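Local coordinates for protein DsrH (Allochromatium vinosum, PDB 2HY5) that forms a complex with DsrE and DsrF that probably takes part in sulfur transfer during intracellular sulfur oxidation, at residues 13-16 with 17-21; 88-91 with 92-95. All blocks are in the same frame, centred on the assembly; numbering follows the deposited sequence.

Contact 1. Residues 13-16 with 17-21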
loop_
_atom_site.group_PDB
_atom_site.type_symbol
_atom_site.label_atom_id
_atom_site.label_comp_id
_atom_site.label_asym_id
_atom_site.label_seq_id
_atom_site.Cartn_x
_atom_site.Cartn_y
_atom_site.Cartn_z
ATOM N N GLU C 13 0.659 11.020 5.887
ATOM C CA GLU C 13 0.417 10.199 4.709
ATOM C C GLU C 13 -0.989 9.604 4.668
ATOM O O GLU C 13 -1.659 9.649 3.633
ATOM C CB GLU C 13 1.454 9.072 4.664
ATOM C CG GLU C 13 1.303 8.112 3.498
ATOM C CD GLU C 13 1.416 8.799 2.150
ATOM O OE1 GLU C 13 1.412 8.094 1.120
ATOM O OE2 GLU C 13 1.504 10.046 2.113
ATOM N N ARG C 14 -1.427 9.045 5.793
ATOM C CA ARG C 14 -2.744 8.411 5.890
ATOM C C ARG C 14 -3.635 9.011 6.972
ATOM O O ARG C 14 -3.166 9.720 7.867
ATOM C CB ARG C 14 -2.597 6.915 6.179
ATOM C CG ARG C 14 -2.935 5.994 5.023
ATOM C CD ARG C 14 -1.706 5.662 4.204
ATOM N NE ARG C 14 -1.806 4.329 3.616
ATOM C CZ ARG C 14 -0.839 3.752 2.911
ATOM N NH1 ARG C 14 0.303 4.392 2.705
ATOM N NH2 ARG C 14 -1.010 2.531 2.424
ATOM N N ASN C 15 -4.921 8.680 6.894
ATOM C CA ASN C 15 -5.926 9.163 7.833
ATOM C C ASN C 15 -6.112 8.212 9.019
ATOM O O ASN C 15 -6.974 8.431 9.864
ATOM C CB ASN C 15 -7.260 9.318 7.102
ATOM C CG ASN C 15 -7.872 7.984 6.710
ATOM O OD1 ASN C 15 -7.166 7.044 6.338
ATOM N ND2 ASN C 15 -9.197 7.898 6.783
ATOM N N SER C 16 -5.292 7.171 9.077
ATOM C CA SER C 16 -5.384 6.162 10.128
ATOM C C SER C 16 -5.318 6.692 11.556
ATOM O O SER C 16 -6.153 6.339 12.391
ATOM C CB SER C 16 -4.294 5.111 9.929
ATOM O OG SER C 16 -4.448 4.475 8.676
ATOM N N LEU C 17 -4.324 7.530 11.837
ATOM C CA LEU C 17 -4.167 8.080 13.179
ATOM C C LEU C 17 -5.370 8.941 13.572
ATOM O O LEU C 17 -5.896 8.818 14.682
ATOM C CB LEU C 17 -2.864 8.889 13.261
ATOM C CG LEU C 17 -2.359 9.410 14.616
ATOM C CD1 LEU C 17 -2.816 10.836 14.817
ATOM C CD2 LEU C 17 -2.829 8.503 15.746
ATOM N N GLU C 18 -5.819 9.799 12.663
ATOM C CA GLU C 18 -6.957 10.663 12.951
ATOM C C GLU C 18 -8.224 9.872 13.267
ATOM O O GLU C 18 -8.964 10.224 14.185
ATOM C CB GLU C 18 -7.207 11.617 11.781
ATOM C CG GLU C 18 -6.074 12.607 11.563
ATOM C CD GLU C 18 -6.372 13.609 10.467
ATOM O OE1 GLU C 18 -6.606 13.183 9.315
ATOM O OE2 GLU C 18 -6.369 14.825 10.756
ATOM N N SER C 19 -8.474 8.803 12.518
ATOM C CA SER C 19 -9.656 7.985 12.758
ATOM C C SER C 19 -9.540 7.280 14.108
ATOM O O SER C 19 -10.512 7.168 14.852
ATOM C CB SER C 19 -9.820 6.942 11.651
ATOM O OG SER C 19 -9.947 7.569 10.387
ATOM N N CYS C 20 -8.339 6.806 14.419
ATOM C CA CYS C 20 -8.104 6.114 15.678
ATOM C C CYS C 20 -8.411 7.019 16.863
ATOM O O CYS C 20 -9.167 6.647 17.768
ATOM C CB CYS C 20 -6.652 5.649 15.766
ATOM S SG CYS C 20 -6.186 5.049 17.408
ATOM N N LEU C 21 -7.833 8.214 16.850
ATOM C CA LEU C 21 -8.031 9.165 17.937
ATOM C C LEU C 21 -9.486 9.585 18.105
ATOM O O LEU C 21 -9.897 9.992 19.192
ATOM C CB LEU C 21 -7.146 10.398 17.724
ATOM C CG LEU C 21 -5.637 10.131 17.733
ATOM C CD1 LEU C 21 -4.888 11.450 17.626
ATOM C CD2 LEU C 21 -5.238 9.400 19.010
HETATM O O HOH W 1 -2.118 7.740 10.061
#
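Asn-15 O receives the backbone N-H of Ser-19 at an O-to-N distance of 3.1 Å, and the donor lies nearly on the extension of the C=O bond, at 164°. Ser-19 OG also comes within 3.1 Å of Asn-15 O, but its proton has a second candidate, since the hydroxyl is hydrogen-bonded to Asp-45 of a DsrF chain. With OG set beside its own backbone N (chi1 -59°), the Ser-19 hydroxyl can reach both the carbonyl one turn back and the neighbouring subunit. One residue further on, Cys-20 N repeats the i to i-4 bond to Ser-16 O, with 3.0 Å between N and O. These bonds build the first turn of helix 16-23, which follows strand 3-7 in the parallel alpha/beta fold of the DsrEFH-like family. Leu-17 N, in that first turn, donates to a water 2.8 Å from it; the same water lies 3.1 Å from Arg-14 O and can donate to it, a possible bridge from the incoming loop to the helix, though it has other acceptors in reach. The side chains of Leu-17 and Cys-20 pack on Val-7 of strand 3-7, while the Ser-16 hydroxyl is hydrogen-bonded to the C-terminal carboxylate of Leu-102. On the loop side, Asn-15 packs against Phe-12 of a second DsrH subunit and Arg-13 of a DsrF chain.

Contact 2. Residues 88-91 with 92-95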
loop_
_atom_site.group_PDB
_atom_site.type_symbol
_atom_site.label_atom_id
_atom_site.label_comp_id
_atom_site.label_asym_id
_atom_site.label_seq_id
_atom_site.Cartn_x
_atom_site.Cartn_y
_atom_site.Cartn_z
ATOM N N PHE C 88 5.587 -3.961 23.572
ATOM C CA PHE C 88 4.490 -4.044 22.611
ATOM C C PHE C 88 3.681 -5.290 22.975
ATOM O O PHE C 88 2.454 -5.254 23.073
ATOM C CB PHE C 88 5.104 -4.149 21.203
ATOM C CG PHE C 88 4.112 -4.128 20.059
ATOM C CD1 PHE C 88 4.580 -4.004 18.755
ATOM C CD2 PHE C 88 2.742 -4.281 20.264
ATOM C CE1 PHE C 88 3.704 -4.035 17.670
ATOM C CE2 PHE C 88 1.859 -4.314 19.187
ATOM C CZ PHE C 88 2.341 -4.191 17.886
ATOM N N VAL C 89 4.384 -6.395 23.193
ATOM C CA VAL C 89 3.725 -7.639 23.569
ATOM C C VAL C 89 2.954 -7.475 24.884
ATOM O O VAL C 89 1.813 -7.920 24.991
ATOM C CB VAL C 89 4.744 -8.785 23.723
ATOM C CG1 VAL C 89 4.070 -10.011 24.341
ATOM C CG2 VAL C 89 5.320 -9.139 22.366
ATOM N N ASP C 90 3.569 -6.850 25.886
ATOM C CA ASP C 90 2.883 -6.660 27.163
ATOM C C ASP C 90 1.619 -5.819 27.006
ATOM O O ASP C 90 0.633 -6.043 27.704
ATOM C CB ASP C 90 3.806 -6.006 28.196
ATOM C CG ASP C 90 4.871 -6.953 28.708
ATOM O OD1 ASP C 90 4.620 -8.176 28.739
ATOM O OD2 ASP C 90 5.956 -6.474 29.096
ATOM N N LEU C 91 1.648 -4.846 26.102
ATOM C CA LEU C 91 0.472 -4.016 25.879
ATOM C C LEU C 91 -0.692 -4.840 25.331
ATOM O O LEU C 91 -1.842 -4.626 25.714
ATOM C CB LEU C 91 0.788 -2.871 24.909
ATOM C CG LEU C 91 1.596 -1.697 25.472
ATOM C CD1 LEU C 91 1.911 -0.708 24.357
ATOM C CD2 LEU C 91 0.805 -1.016 26.582
ATOM N N THR C 92 -0.404 -5.785 24.438
ATOM C CA THR C 92 -1.473 -6.602 23.867
ATOM C C THR C 92 -2.099 -7.537 24.895
ATOM O O THR C 92 -3.276 -7.882 24.779
ATOM C CB THR C 92 -0.983 -7.464 22.676
ATOM O OG1 THR C 92 -0.010 -8.410 23.135
ATOM C CG2 THR C 92 -0.376 -6.579 21.592
ATOM N N THR C 93 -1.323 -7.950 25.897
ATOM C CA THR C 93 -1.851 -8.844 26.924
ATOM C C THR C 93 -2.496 -8.085 28.080
ATOM O O THR C 93 -3.407 -8.599 28.733
ATOM C CB THR C 93 -0.760 -9.792 27.486
ATOM O OG1 THR C 93 0.302 -9.031 28.068
ATOM C CG2 THR C 93 -0.199 -10.665 26.378
ATOM N N GLU C 94 -2.026 -6.868 28.338
ATOM C CA GLU C 94 -2.595 -6.050 29.407
ATOM C C GLU C 94 -3.979 -5.575 28.976
ATOM O O GLU C 94 -4.921 -5.577 29.770
ATOM C CB GLU C 94 -1.687 -4.853 29.703
ATOM C CG GLU C 94 -0.366 -5.241 30.362
ATOM C CD GLU C 94 0.660 -4.119 30.354
ATOM O OE1 GLU C 94 1.743 -4.297 30.949
ATOM O OE2 GLU C 94 0.391 -3.062 29.744
ATOM N N CYS C 95 -4.100 -5.172 27.711
ATOM C CA CYS C 95 -5.386 -4.731 27.180
ATOM C C CYS C 95 -6.217 -5.967 26.828
ATOM O O CYS C 95 -5.678 -7.061 26.676
ATOM C CB CYS C 95 -5.175 -3.851 25.946
ATOM S SG CYS C 95 -4.419 -2.244 26.322
HETATM O O HOH W 2 3.052 -10.101 28.156
#
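Residues 88-94 form the last turns of helix 85-94 and Cys-95 is the first residue beyond it, yet the i to i-4 ladder still includes Cys-95 N, which reaches Leu-91 O at 3.1 Å with an N-H...O angle of 163°. Thr-92 turns its hydroxyl back onto this backbone: OG1, placed between its own N and carbonyl carbon (chi1 64°), donates to Val-89 O over 2.6 Å, approaching at 130° to the C=O bond; the same oxygen accepts Thr-93 N at 3.3 Å in the carbonyl plane. Thr-93 OG1 lies 3.0 Å from Asp-90 O, its proton not assigned between that oxygen and another acceptor. The Thr-92 methyl CG2 lies obliquely against the Phe-88 ring, 4.0 Å from CE2. The extended Glu-94 chain passes over Asp-90 O, with CG 3.0 Å from that oxygen, and its carboxylate end crosses the Leu-91 side chain at a slant. A water donates to Asp-90 OD1 at 2.6 Å and is hydrogen-bonded to Thr-93 OG1 at 3.0 Å. Leu-91 faces Leu-4 of the sheet, whereas Phe-88 stacks edge-to-face with Phe-23 of DsrE. Asp-90 OD1 also forms a salt bridge with Lys-30 of DsrE, which would favour a charged carboxylate at this subunit boundary.

Contacts 1 and 2 lie at different helix ends of one domain: residues 13-21 form the start of helix 16-23, residues 88-95 the close of helix 85-94. Their centres are 21 Å apart and their nearest atoms about 12 Å, so they do not touch. Strand 3-7 connects them indirectly, with Val-7 packed by contact 1 and Leu-4 by contact 2, and strand 97-101 follows contact 2 to bring Trp-101 against Ser-19 and Cys-20. The two contacts also serve different interfaces of the six-chain assembly: 13-21 meets DsrF and the second DsrH, whereas 88-95 meets DsrE, where Arg-124 of DsrE donates hydrogen bonds to the carbonyl oxygens of Thr-92 and Cys-95.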